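Long-range contacts in nitrogenase molybdenum-iron protein beta chain (Clostridium pasteurianum, PDB 4WES), which forms, with the alpha chain, the molybdenum-iron component of nitrogenase, which reduces dinitrogen to ammonia, and shares an [8Fe-7S] cluster with that chain: residues Leu133-Asn138 and Gln155-Tyr160; Gly170-Ile175 and Met194-Ile199; Ala182-Ile187 and Phe201-Gly206; Gly297-Leu302 and Gly429-Val434; Gly312-Leu317 and Gly385-Ile390. All blocks are in the same frame, centred on the assembly; numbering follows the deposited sequence.

Interaction 1: Leu133-Asn138 and Gln155-Tyr160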
# COMPACT_ATOMS: atom_id res chain seq x y z
N LEU B 133 7.74 30.50 -31.37
CA LEU B 133 9.11 30.45 -30.91
C LEU B 133 9.74 29.09 -31.12
O LEU B 133 9.06 28.05 -31.01
CB LEU B 133 9.19 30.79 -29.42
CG LEU B 133 8.74 32.18 -29.02
CD1 LEU B 133 8.59 32.33 -27.53
CD2 LEU B 133 9.73 33.20 -29.56
N VAL B 134 11.04 29.08 -31.38
CA VAL B 134 11.87 27.85 -31.36
C VAL B 134 13.05 28.10 -30.44
O VAL B 134 13.80 29.06 -30.63
CB VAL B 134 12.39 27.47 -32.77
CG1 VAL B 134 13.25 26.20 -32.68
CG2 VAL B 134 11.24 27.29 -33.75
N ILE B 135 13.17 27.27 -29.41
CA ILE B 135 14.28 27.34 -28.49
C ILE B 135 15.03 26.01 -28.49
O ILE B 135 14.54 25.01 -29.03
CB ILE B 135 13.80 27.70 -27.06
CG1 ILE B 135 13.04 26.58 -26.36
CG2 ILE B 135 12.96 28.97 -27.10
CD1 ILE B 135 12.87 26.82 -24.89
N HIS B 136 16.21 25.98 -27.90
CA HIS B 136 16.96 24.72 -27.84
C HIS B 136 17.85 24.64 -26.62
O HIS B 136 18.20 25.65 -26.00
CB HIS B 136 17.85 24.51 -29.09
CG HIS B 136 19.23 25.07 -28.97
ND1 HIS B 136 19.53 26.41 -29.10
CD2 HIS B 136 20.39 24.44 -28.71
CE1 HIS B 136 20.83 26.58 -28.92
NE2 HIS B 136 21.37 25.40 -28.68
N THR B 137 18.22 23.39 -26.30
CA THR B 137 19.36 23.09 -25.46
C THR B 137 20.16 21.97 -26.12
O THR B 137 19.75 21.43 -27.13
CB THR B 137 18.96 22.72 -24.02
OG1 THR B 137 20.14 22.62 -23.23
CG2 THR B 137 18.19 21.46 -23.97
N ASN B 138 21.34 21.70 -25.57
CA ASN B 138 22.21 20.61 -26.02
C ASN B 138 22.29 19.57 -24.92
O ASN B 138 22.63 19.89 -23.77
CB ASN B 138 23.62 21.14 -26.34
CG ASN B 138 23.61 22.11 -27.50
OD1 ASN B 138 23.43 23.34 -27.31
ND2 ASN B 138 23.74 21.59 -28.71
N GLN B 155 18.06 25.64 -18.43
CA GLN B 155 18.98 26.62 -18.93
C GLN B 155 18.57 27.18 -20.29
O GLN B 155 18.63 28.41 -20.53
CB GLN B 155 20.40 26.07 -19.00
CG GLN B 155 21.38 27.14 -19.45
CD GLN B 155 22.71 26.61 -19.80
OE1 GLN B 155 22.83 25.66 -20.58
NE2 GLN B 155 23.74 27.19 -19.20
N GLY B 156 18.14 26.31 -21.20
CA GLY B 156 17.68 26.79 -22.52
C GLY B 156 16.50 27.72 -22.45
O GLY B 156 16.43 28.71 -23.17
N ILE B 157 15.55 27.41 -21.58
CA ILE B 157 14.42 28.29 -21.33
C ILE B 157 14.90 29.67 -20.89
O ILE B 157 14.48 30.71 -21.44
CB ILE B 157 13.48 27.69 -20.26
CG1 ILE B 157 12.80 26.42 -20.76
CG2 ILE B 157 12.47 28.72 -19.78
CD1 ILE B 157 12.11 25.61 -19.67
N VAL B 158 15.82 29.71 -19.93
CA VAL B 158 16.36 30.99 -19.47
C VAL B 158 17.08 31.72 -20.60
O VAL B 158 16.87 32.93 -20.83
CB VAL B 158 17.32 30.81 -18.28
CG1 VAL B 158 17.97 32.13 -17.90
CG2 VAL B 158 16.61 30.24 -17.05
N ASN B 159 17.95 31.01 -21.30
CA ASN B 159 18.75 31.60 -22.37
C ASN B 159 17.89 32.31 -23.40
O ASN B 159 18.19 33.42 -23.81
CB ASN B 159 19.54 30.56 -23.13
CG ASN B 159 20.79 30.05 -22.41
OD1 ASN B 159 21.31 30.68 -21.49
ND2 ASN B 159 21.26 28.89 -22.85
N TYR B 160 16.79 31.68 -23.82
CA TYR B 160 15.94 32.25 -24.86
C TYR B 160 14.87 33.18 -24.38
O TYR B 160 14.54 34.11 -25.11
CB TYR B 160 15.26 31.11 -25.64
CG TYR B 160 16.12 30.47 -26.72
CD1 TYR B 160 17.02 29.45 -26.42
CD2 TYR B 160 16.05 30.88 -28.04
CE1 TYR B 160 17.79 28.86 -27.40
CE2 TYR B 160 16.79 30.29 -29.04
CZ TYR B 160 17.68 29.27 -28.71
OH TYR B 160 18.39 28.69 -29.73
O HOH W 1 20.40 27.15 -25.07
O HOH W 2 21.18 25.11 -22.75
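The Tyr160 ring is laid with one face over the backbone of Ile135, whose CA stands 3.7 Å from the ring centroid and almost on the ring normal, a CH-pi contact. In the plane of the tyrosine, at its edge, lies His136 ND1, and Tyr160 OH lies likewise at the imidazole edge, with a water 3.9 Å above one imidazole face, toward the rim; the planes stand at 82° and neither ring covers the other. This is strand-against-helix packing in an alpha/beta domain: strand 133-136, an edge strand, within this chain, of a four-stranded parallel sheet, lies beside helix 146-161. Beyond the ring face, Ile135 sets CG2 on Tyr160 CB and CD1 against Ile157 CG1. Its CG1 sits between the backbone N and the carbonyl carbon (chi1 71°), and CG2 is left beside the backbone N, against the root of the tyrosine. Gly156 lets the helix come close, its CA 3.7 Å from His136 O. One water bridges His136 O and Asn159 ND2, another Thr137 OG1 and Gln155 OE1. The direct polar link is the short hydrogen bond between His136 ND1 and Tyr160 OH, 2.6 Å long with an angle of 155°.

Interaction 2: Gly170-Ile175 and Met194-Ile199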
# COMPACT_ATOMS: atom_id res chain seq x y z
N GLY B 170 7.25 41.40 -8.28
CA GLY B 170 7.00 41.05 -6.89
C GLY B 170 6.91 39.56 -6.61
O GLY B 170 6.40 39.18 -5.56
N LYS B 171 7.43 38.74 -7.51
CA LYS B 171 7.30 37.29 -7.42
C LYS B 171 8.65 36.63 -7.08
O LYS B 171 9.73 37.20 -7.31
CB LYS B 171 6.78 36.69 -8.74
CG LYS B 171 5.41 37.23 -9.12
CD LYS B 171 4.88 36.60 -10.40
CE LYS B 171 3.53 37.17 -10.74
NZ LYS B 171 2.91 36.51 -11.92
N ILE B 172 8.57 35.40 -6.59
CA ILE B 172 9.72 34.54 -6.42
C ILE B 172 9.63 33.44 -7.52
O ILE B 172 8.59 32.82 -7.68
CB ILE B 172 9.73 33.89 -5.04
CG1 ILE B 172 9.98 34.97 -3.98
CG2 ILE B 172 10.78 32.77 -4.93
CD1 ILE B 172 9.96 34.49 -2.55
N ASN B 173 10.72 33.24 -8.27
CA ASN B 173 10.78 32.11 -9.20
C ASN B 173 11.08 30.84 -8.39
O ASN B 173 11.90 30.89 -7.46
CB ASN B 173 11.89 32.27 -10.21
CG ASN B 173 11.74 33.51 -11.06
OD1 ASN B 173 10.64 33.88 -11.44
ND2 ASN B 173 12.88 34.13 -11.37
N VAL B 174 10.48 29.72 -8.76
CA VAL B 174 10.83 28.45 -8.18
C VAL B 174 11.09 27.44 -9.29
O VAL B 174 10.21 27.21 -10.12
CB VAL B 174 9.81 27.95 -7.12
CG1 VAL B 174 8.39 27.88 -7.66
CG2 VAL B 174 10.26 26.63 -6.51
N ILE B 175 12.29 26.89 -9.29
CA ILE B 175 12.63 25.80 -10.20
C ILE B 175 12.57 24.55 -9.33
O ILE B 175 13.36 24.40 -8.41
CB ILE B 175 14.02 25.99 -10.84
CG1 ILE B 175 14.10 27.32 -11.59
CG2 ILE B 175 14.33 24.83 -11.74
CD1 ILE B 175 15.52 27.69 -12.04
N MET B 194 1.29 30.31 1.95
CA MET B 194 2.17 31.35 2.49
C MET B 194 1.79 32.75 1.97
O MET B 194 2.32 33.75 2.46
CB MET B 194 3.64 31.09 2.16
CG MET B 194 4.31 29.91 2.90
SD MET B 194 4.57 30.15 4.65
CE MET B 194 5.86 31.40 4.68
N ASP B 195 0.91 32.82 0.97
CA ASP B 195 0.52 34.05 0.31
C ASP B 195 1.71 34.75 -0.38
O ASP B 195 1.85 35.98 -0.31
CB ASP B 195 -0.19 35.00 1.29
CG ASP B 195 -0.96 36.10 0.58
OD1 ASP B 195 -1.37 35.91 -0.59
OD2 ASP B 195 -1.17 37.15 1.21
N ILE B 196 2.53 33.96 -1.07
CA ILE B 196 3.70 34.44 -1.77
C ILE B 196 3.52 34.27 -3.29
O ILE B 196 3.50 33.15 -3.78
CB ILE B 196 4.97 33.69 -1.30
CG1 ILE B 196 5.21 34.02 0.16
CG2 ILE B 196 6.18 34.03 -2.16
CD1 ILE B 196 6.26 33.15 0.83
N PRO B 197 3.46 35.37 -4.04
CA PRO B 197 3.41 35.27 -5.50
C PRO B 197 4.67 34.63 -6.07
O PRO B 197 5.77 34.89 -5.56
CB PRO B 197 3.27 36.74 -5.96
CG PRO B 197 2.61 37.41 -4.78
CD PRO B 197 3.20 36.74 -3.57
N TYR B 198 4.50 33.84 -7.13
CA TYR B 198 5.60 33.04 -7.64
C TYR B 198 5.41 32.74 -9.12
O TYR B 198 4.30 32.88 -9.67
CB TYR B 198 5.73 31.69 -6.85
CG TYR B 198 4.53 30.80 -7.08
CD1 TYR B 198 3.35 30.98 -6.38
CD2 TYR B 198 4.54 29.86 -8.09
CE1 TYR B 198 2.23 30.20 -6.66
CE2 TYR B 198 3.45 29.10 -8.38
CZ TYR B 198 2.28 29.28 -7.67
OH TYR B 198 1.17 28.53 -7.98
N ILE B 199 6.51 32.31 -9.74
CA ILE B 199 6.49 31.72 -11.07
C ILE B 199 7.22 30.38 -10.92
O ILE B 199 8.40 30.38 -10.57
CB ILE B 199 7.22 32.54 -12.16
CG1 ILE B 199 6.58 33.93 -12.30
CG2 ILE B 199 7.18 31.79 -13.48
CD1 ILE B 199 7.44 34.89 -13.10
O HOH W 3 6.77 37.06 -3.79
O HOH W 4 2.77 33.49 -11.89
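Lys171 runs extended across residues 197-199, crossing the side chains of Pro197 and Ile199 at about right angles: its CG rests 3.8 Å from Pro197 CB, and its CD 3.7 Å from Ile199 CG1. The aliphatic part of the lysine thus packs on both residues, and NZ reaches a water that also donates to Tyr198 O. Asn173 and Ile199 instead run alongside each other in the same direction, with Asn173 OD1 3.7 Å from Ile199 CD1; the amide is hydrogen-bonded through OD1 to Ser235 and through ND2 to Thr232 and Thr238. Ile172 and Tyr198 project from the other face of the sheet. Strands 172-175 and 198-200 are the parallel neighbours of a beta-alpha-beta crossover through helix 181-193, which covers the face of Ile172 and Tyr198 with Phe191. Backbone hydrogen bonds run from Ile172 N to Pro197 O, Ile199 N to Ile172 O (3.0 Å) and Val174 N to Ile199 O (2.8 Å, 162° at the hydrogen). Tyr198 CG is held between its backbone N and carbonyl carbon (chi1 66°), with the ring approaching Val174 CG1 obliquely and OH bonded to Glu192. At the start of the pairing, Ile172 CD1 meets Ile196 CG2 at 3.8 Å, while a water spans Gly170 O and Pro197 O.

Interaction 3: Ala182-Ile187 and Phe201-Gly206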
# COMPACT_ATOMS: atom_id res chain seq x y z
N ALA B 182 2.77 15.92 -9.10
CA ALA B 182 2.19 16.04 -7.79
C ALA B 182 3.04 16.88 -6.86
O ALA B 182 2.53 17.59 -5.98
CB ALA B 182 1.93 14.69 -7.19
N ASP B 183 4.36 16.73 -7.00
CA ASP B 183 5.29 17.53 -6.19
C ASP B 183 5.24 19.00 -6.59
O ASP B 183 5.25 19.88 -5.73
CB ASP B 183 6.70 16.96 -6.35
CG ASP B 183 6.83 15.56 -5.80
OD1 ASP B 183 7.51 14.76 -6.46
OD2 ASP B 183 6.25 15.31 -4.73
N MET B 184 5.14 19.26 -7.90
CA MET B 184 4.94 20.63 -8.35
C MET B 184 3.65 21.21 -7.77
O MET B 184 3.66 22.37 -7.31
CB MET B 184 4.98 20.69 -9.88
CG MET B 184 6.38 20.43 -10.43
SD MET B 184 6.33 19.60 -11.99
CE MET B 184 8.07 19.68 -12.50
N ARG B 185 2.56 20.44 -7.77
CA ARG B 185 1.32 20.94 -7.20
C ARG B 185 1.45 21.24 -5.73
O ARG B 185 0.95 22.26 -5.24
CB ARG B 185 0.17 19.94 -7.39
CG ARG B 185 -0.26 19.79 -8.84
CD ARG B 185 -1.36 18.77 -8.97
NE ARG B 185 -1.77 18.49 -10.34
CZ ARG B 185 -2.88 18.90 -10.93
NH1 ARG B 185 -3.67 19.78 -10.33
NH2 ARG B 185 -3.20 18.45 -12.12
N GLU B 186 2.16 20.38 -5.00
CA GLU B 186 2.32 20.60 -3.56
C GLU B 186 3.17 21.82 -3.26
O GLU B 186 2.85 22.60 -2.34
CB GLU B 186 2.89 19.35 -2.91
CG GLU B 186 3.17 19.46 -1.42
CD GLU B 186 1.97 19.78 -0.54
OE1 GLU B 186 0.82 19.73 -1.01
OE2 GLU B 186 2.20 20.12 0.65
N ILE B 187 4.25 22.02 -4.01
CA ILE B 187 5.07 23.22 -3.81
C ILE B 187 4.26 24.48 -4.10
O ILE B 187 4.33 25.45 -3.33
CB ILE B 187 6.36 23.12 -4.66
CG1 ILE B 187 7.25 22.00 -4.11
CG2 ILE B 187 7.09 24.43 -4.74
CD1 ILE B 187 8.22 21.45 -5.12
N PHE B 201 8.77 27.12 -12.81
CA PHE B 201 9.08 26.57 -14.10
C PHE B 201 10.22 25.55 -14.00
O PHE B 201 11.14 25.73 -13.18
CB PHE B 201 9.46 27.67 -15.10
CG PHE B 201 10.81 28.26 -14.93
CD1 PHE B 201 11.02 29.25 -13.95
CD2 PHE B 201 11.83 27.98 -15.81
CE1 PHE B 201 12.26 29.83 -13.80
CE2 PHE B 201 13.07 28.59 -15.68
CZ PHE B 201 13.28 29.52 -14.67
N PRO B 202 10.21 24.52 -14.86
CA PRO B 202 9.05 23.98 -15.57
C PRO B 202 7.93 23.56 -14.59
O PRO B 202 8.17 23.44 -13.38
CB PRO B 202 9.60 22.75 -16.31
CG PRO B 202 11.10 22.89 -16.21
CD PRO B 202 11.35 23.60 -14.92
N ASP B 203 6.73 23.33 -15.13
CA ASP B 203 5.60 22.88 -14.32
C ASP B 203 4.77 21.92 -15.15
O ASP B 203 4.06 22.34 -16.04
CB ASP B 203 4.78 24.09 -13.87
CG ASP B 203 3.55 23.70 -13.09
OD1 ASP B 203 3.42 22.53 -12.70
OD2 ASP B 203 2.70 24.60 -12.85
N THR B 204 4.90 20.62 -14.86
CA THR B 204 4.18 19.60 -15.63
C THR B 204 2.82 19.25 -15.01
O THR B 204 2.14 18.35 -15.51
CB THR B 204 5.02 18.32 -15.74
OG1 THR B 204 5.23 17.90 -14.40
CG2 THR B 204 6.34 18.59 -16.46
N SER B 205 2.43 19.93 -13.93
CA SER B 205 1.10 19.71 -13.39
C SER B 205 0.06 20.14 -14.41
O SER B 205 0.19 21.16 -15.09
CB SER B 205 0.91 20.40 -12.04
OG SER B 205 0.94 21.79 -12.12
N GLY B 206 -0.99 19.35 -14.54
CA GLY B 206 -1.96 19.56 -15.59
C GLY B 206 -1.46 19.22 -16.97
O GLY B 206 -2.12 19.58 -17.96
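Met184 has CG beside its backbone N (chi1 -69°) and a chain bent at chi2 (147°), which carries SD to the backbone N and OG1 of Thr204. Here helix 181-193 packs against the loop that follows strand 198-200, and the loop folds into an Asx turn at Asp203. The sulfur lies 3.1 Å from Thr204 OG1 and accepts a weak hydrogen bond from Thr204 N, 3.4 Å long but fairly straight at 164°. Thr204 OG1 has its polar partner in Tyr30 OH. Asp203 OD1 is gripped by two bonds: Ser205 OG comes in on the syn side at 2.7 Å, and Ser205 N from above the carboxylate plane at 3.0 Å. These close the turn, with Met184 CB packed on the same oxygen; Lys188, a helical turn beyond Met184, ties it to the helix through Asp203 OD2 and Ser205 OG. Pro202, after a cis peptide bond, has its O buried by the contact without a polar partner in the model. Arg185 stretches alongside Ser205 and carries its guanidinium to Asp209 and to Glu294 of the second beta subunit, forming salt bridges with both. On the way, its CG comes within 3.5 Å of Ser205 CB.

Interaction 4: Gly297-Leu302 and Gly429-Val434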
# COMPACT_ATOMS: atom_id res chain seq x y z
N GLY B 297 3.08 19.43 12.35
CA GLY B 297 2.84 18.75 13.59
C GLY B 297 2.17 17.40 13.47
O GLY B 297 2.37 16.53 14.31
N GLN B 298 1.36 17.21 12.42
CA GLN B 298 0.83 15.89 12.13
C GLN B 298 1.95 14.95 11.67
O GLN B 298 1.95 13.76 12.03
CB GLN B 298 -0.25 15.97 11.04
CG GLN B 298 -1.54 16.63 11.53
CD GLN B 298 -2.47 16.92 10.38
OE1 GLN B 298 -2.04 17.39 9.31
NE2 GLN B 298 -3.73 16.65 10.57
N LEU B 299 2.87 15.45 10.86
CA LEU B 299 4.02 14.62 10.48
C LEU B 299 4.82 14.22 11.72
O LEU B 299 5.15 13.03 11.87
CB LEU B 299 4.93 15.43 9.54
CG LEU B 299 6.26 14.75 9.22
CD1 LEU B 299 6.11 13.37 8.60
CD2 LEU B 299 7.13 15.67 8.37
N ILE B 300 5.11 15.14 12.62
CA ILE B 300 5.82 14.78 13.84
C ILE B 300 5.03 13.77 14.64
O ILE B 300 5.57 12.79 15.17
CB ILE B 300 6.16 16.05 14.67
CG1 ILE B 300 7.09 17.00 13.91
CG2 ILE B 300 6.74 15.67 16.01
CD1 ILE B 300 8.41 16.41 13.48
N ASP B 301 3.71 14.00 14.76
CA ASP B 301 2.85 13.05 15.45
C ASP B 301 2.99 11.65 14.89
O ASP B 301 3.03 10.67 15.63
CB ASP B 301 1.38 13.54 15.39
CG ASP B 301 0.50 12.82 16.37
OD1 ASP B 301 0.52 13.21 17.55
OD2 ASP B 301 -0.21 11.89 15.95
N LEU B 302 2.99 11.54 13.56
CA LEU B 302 3.08 10.25 12.89
C LEU B 302 4.45 9.62 13.09
O LEU B 302 4.55 8.41 13.30
CB LEU B 302 2.75 10.44 11.42
CG LEU B 302 2.81 9.20 10.54
CD1 LEU B 302 1.88 8.11 11.02
CD2 LEU B 302 2.49 9.57 9.12
N GLY B 429 3.65 15.22 1.77
CA GLY B 429 4.34 14.13 1.11
C GLY B 429 5.10 13.26 2.09
O GLY B 429 5.16 12.03 1.95
N ALA B 430 5.67 13.87 3.13
CA ALA B 430 6.37 13.12 4.16
C ALA B 430 5.42 12.19 4.91
O ALA B 430 5.79 11.06 5.22
CB ALA B 430 7.05 14.08 5.13
N ILE B 431 4.21 12.67 5.20
CA ILE B 431 3.20 11.84 5.85
C ILE B 431 2.91 10.62 4.98
O ILE B 431 2.84 9.49 5.46
CB ILE B 431 1.93 12.69 6.13
CG1 ILE B 431 2.22 13.64 7.29
CG2 ILE B 431 0.71 11.81 6.41
CD1 ILE B 431 1.15 14.76 7.43
N ARG B 432 2.71 10.84 3.68
CA ARG B 432 2.44 9.74 2.77
C ARG B 432 3.58 8.74 2.74
O ARG B 432 3.35 7.52 2.74
CB ARG B 432 2.18 10.27 1.36
CG ARG B 432 0.87 11.05 1.21
CD ARG B 432 -0.35 10.15 1.05
NE ARG B 432 -0.22 9.17 -0.04
CZ ARG B 432 -1.11 8.22 -0.32
NH1 ARG B 432 -2.23 8.08 0.39
NH2 ARG B 432 -0.88 7.39 -1.32
N LEU B 433 4.82 9.22 2.76
CA LEU B 433 5.99 8.34 2.80
C LEU B 433 6.04 7.50 4.06
O LEU B 433 6.33 6.29 4.00
CB LEU B 433 7.29 9.13 2.65
CG LEU B 433 7.62 9.62 1.25
CD1 LEU B 433 8.76 10.61 1.31
CD2 LEU B 433 7.92 8.46 0.30
N VAL B 434 5.79 8.10 5.23
CA VAL B 434 5.84 7.32 6.44
C VAL B 434 4.75 6.26 6.47
O VAL B 434 4.99 5.12 6.88
CB VAL B 434 5.73 8.20 7.71
CG1 VAL B 434 5.73 7.38 8.98
CG2 VAL B 434 6.89 9.21 7.71
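Leu299 and Leu302 of helix 290-305 close on Ala430, Ile431 and Val434 of helix 426-448, in a buried helix-helix packing whose two segments run nearly parallel, at 17° with axes 9.4 Å apart. The closest part is Ala430, whose CB touches both methyls of Leu299, CD2 at 3.6 Å and CD1 at 3.7 Å. Beside it Ile431 lies against the backbone of helix 290-305, with CG1 3.8 Å from Leu299 CA. Leu302 and Val434 reach toward each other tip to tip, Leu302 CG meeting Val434 CG1 at 3.8 Å. With CG anti to its backbone N (chi1 179°), the leucine also sets CD2 over Ile431 O. Other approaches are longer: Leu299 CD1 is 4.3 Å from Val434 CG2; at the flank, Gln298 gives little more than CB, 4.1 Å from Ile431 CD1. Asp301 binds an iron(II) ion together with Asp305 and with Glu62 and the backbone O of Lys61 of the second beta subunit. Side-chain packing, without polar bonds between the segments, holds the helices together, while Gln298 and Asp301 direct their polar ends to that subunit (Gln298 to Asp209 O), the iron ion and, for Asp301, Lys473 of the alpha chain.

Interaction 5: Gly312-Leu317 and Gly385-Ile390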
# COMPACT_ATOMS: atom_id res chain seq x y z
N GLY B 312 16.23 1.96 13.74
CA GLY B 312 17.27 1.01 13.41
C GLY B 312 17.06 0.22 12.14
O GLY B 312 17.88 -0.65 11.81
N LYS B 313 16.00 0.51 11.38
CA LYS B 313 15.76 -0.22 10.14
C LYS B 313 16.84 0.13 9.13
O LYS B 313 17.11 1.32 8.91
CB LYS B 313 14.37 0.13 9.57
CG LYS B 313 13.19 -0.45 10.35
CD LYS B 313 12.92 -1.90 9.95
CE LYS B 313 11.73 -2.52 10.65
NZ LYS B 313 11.97 -2.64 12.06
N LYS B 314 17.37 -0.90 8.46
CA LYS B 314 18.38 -0.68 7.43
C LYS B 314 17.71 -0.52 6.08
O LYS B 314 16.91 -1.35 5.68
CB LYS B 314 19.34 -1.87 7.38
CG LYS B 314 20.23 -2.00 8.59
CD LYS B 314 21.05 -3.29 8.55
CE LYS B 314 21.72 -3.62 9.88
NZ LYS B 314 22.33 -4.99 9.80
N VAL B 315 18.06 0.55 5.38
CA VAL B 315 17.40 0.91 4.13
C VAL B 315 18.40 0.94 2.98
O VAL B 315 19.48 1.52 3.09
CB VAL B 315 16.69 2.28 4.25
CG1 VAL B 315 15.85 2.56 3.01
CG2 VAL B 315 15.86 2.38 5.50
N ALA B 316 18.02 0.33 1.86
CA ALA B 316 18.74 0.50 0.59
C ALA B 316 17.95 1.46 -0.28
O ALA B 316 16.74 1.30 -0.42
CB ALA B 316 18.87 -0.84 -0.12
N LEU B 317 18.64 2.46 -0.84
CA LEU B 317 18.02 3.50 -1.65
C LEU B 317 18.79 3.68 -2.94
O LEU B 317 20.02 3.77 -2.91
CB LEU B 317 18.02 4.89 -0.94
CG LEU B 317 17.45 5.03 0.42
CD1 LEU B 317 18.51 4.83 1.46
CD2 LEU B 317 16.85 6.42 0.49
N GLY B 385 22.08 -8.00 4.58
CA GLY B 385 20.73 -7.69 4.19
C GLY B 385 20.23 -6.36 4.72
O GLY B 385 20.81 -5.76 5.60
N VAL B 386 19.06 -5.97 4.20
CA VAL B 386 18.38 -4.75 4.62
C VAL B 386 16.93 -5.03 4.94
O VAL B 386 16.43 -6.12 4.69
CB VAL B 386 18.48 -3.64 3.56
CG1 VAL B 386 19.94 -3.24 3.33
CG2 VAL B 386 17.84 -4.05 2.25
N ASP B 387 16.29 -4.05 5.57
CA ASP B 387 14.91 -4.13 6.01
C ASP B 387 13.90 -3.44 5.08
O ASP B 387 12.70 -3.60 5.25
CB ASP B 387 14.79 -3.54 7.41
CG ASP B 387 15.70 -4.20 8.40
OD1 ASP B 387 15.59 -5.45 8.54
OD2 ASP B 387 16.55 -3.53 9.02
N LEU B 388 14.41 -2.69 4.11
CA LEU B 388 13.58 -1.83 3.29
C LEU B 388 14.40 -1.44 2.06
O LEU B 388 15.58 -1.17 2.16
CB LEU B 388 13.19 -0.56 4.07
CG LEU B 388 12.24 0.45 3.41
CD1 LEU B 388 10.85 -0.15 3.23
CD2 LEU B 388 12.17 1.74 4.23
N LEU B 389 13.71 -1.41 0.92
CA LEU B 389 14.29 -0.98 -0.36
C LEU B 389 13.41 0.10 -0.93
O LEU B 389 12.20 -0.10 -1.05
CB LEU B 389 14.37 -2.16 -1.33
CG LEU B 389 14.83 -1.89 -2.75
CD1 LEU B 389 16.23 -1.35 -2.83
CD2 LEU B 389 14.71 -3.11 -3.61
N ILE B 390 14.03 1.19 -1.35
CA ILE B 390 13.34 2.33 -1.95
C ILE B 390 14.01 2.67 -3.28
O ILE B 390 15.20 2.97 -3.31
CB ILE B 390 13.33 3.57 -1.03
CG1 ILE B 390 12.83 3.23 0.38
CG2 ILE B 390 12.51 4.67 -1.67
CD1 ILE B 390 12.85 4.39 1.32
O HOH W 5 17.53 -3.61 11.47
O HOH W 6 21.30 -6.54 8.07
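Val315 and Leu388 project together, flank to flank, Val315 CG2 4.0 Å from Leu388 CD2, and Ile390 CD1 crosses over to Val315 CG1 at 3.9 Å. On the opposite face of the sheet Ala316 CB meets Leu389 CD1 at 3.8 Å; CG of Leu389 is anti to its backbone N (chi1 175°), and from there CD1 reaches both the methyl and the carbonyl oxygen of Ala316. Helices 321-333 and 426-448 pack on the face of Val315 and Leu388. Strands 314-318 and 388-391 are parallel neighbours in a five-stranded sheet of order 3-2-1-4-5, as in a Rossmann-like alpha/beta domain. Backbone hydrogen bonds join Ala316 N to Leu388 O and Ile390 N to Ala316 O, both 2.9 Å. Lys314 is held at both ends of its backbone by Asp387: its N gives a straight bond (2.8 Å, 179°) to the anti lone pair of OD2, and its O accepts from Asp387 N. Lys313 CD packs across Asp387 CB at 3.6 Å. Waters complete the edge, one joining Gly312 O to Asp387 OD2, another Lys314 NZ to Gly385 O, while Glu384 forms a salt bridge with Lys314 NZ. The aspartate therefore takes over the role of a backbone acceptor where the regular strand begins, and the ammonium groups of Lys313 and Lys314, near its carboxylate but not touching it, would probably favour its charged form.

Interactions 2 and 5 are both parallel strand pairs, in different sheets, and both run from a buried centre to a watered polar edge at the strand starts. Interactions 1, 3 and 4 are buried contacts involving helices, yet differ in chemistry: a tyrosine-histidine hydrogen bond in 1, a methionine sulfur and an Asx turn in 3, and apolar side chains alone in 4. Interactions 2 and 3 share one crossover unit, linked where Val174 O approaches Phe201 N; Phe201 also packs on Ile157 and Val158 of interaction 1. Interactions 1 and 4 lie on opposite sides of the chain's centre, about 39 Å apart between centres. Both 3 and 4 touch the second beta subunit.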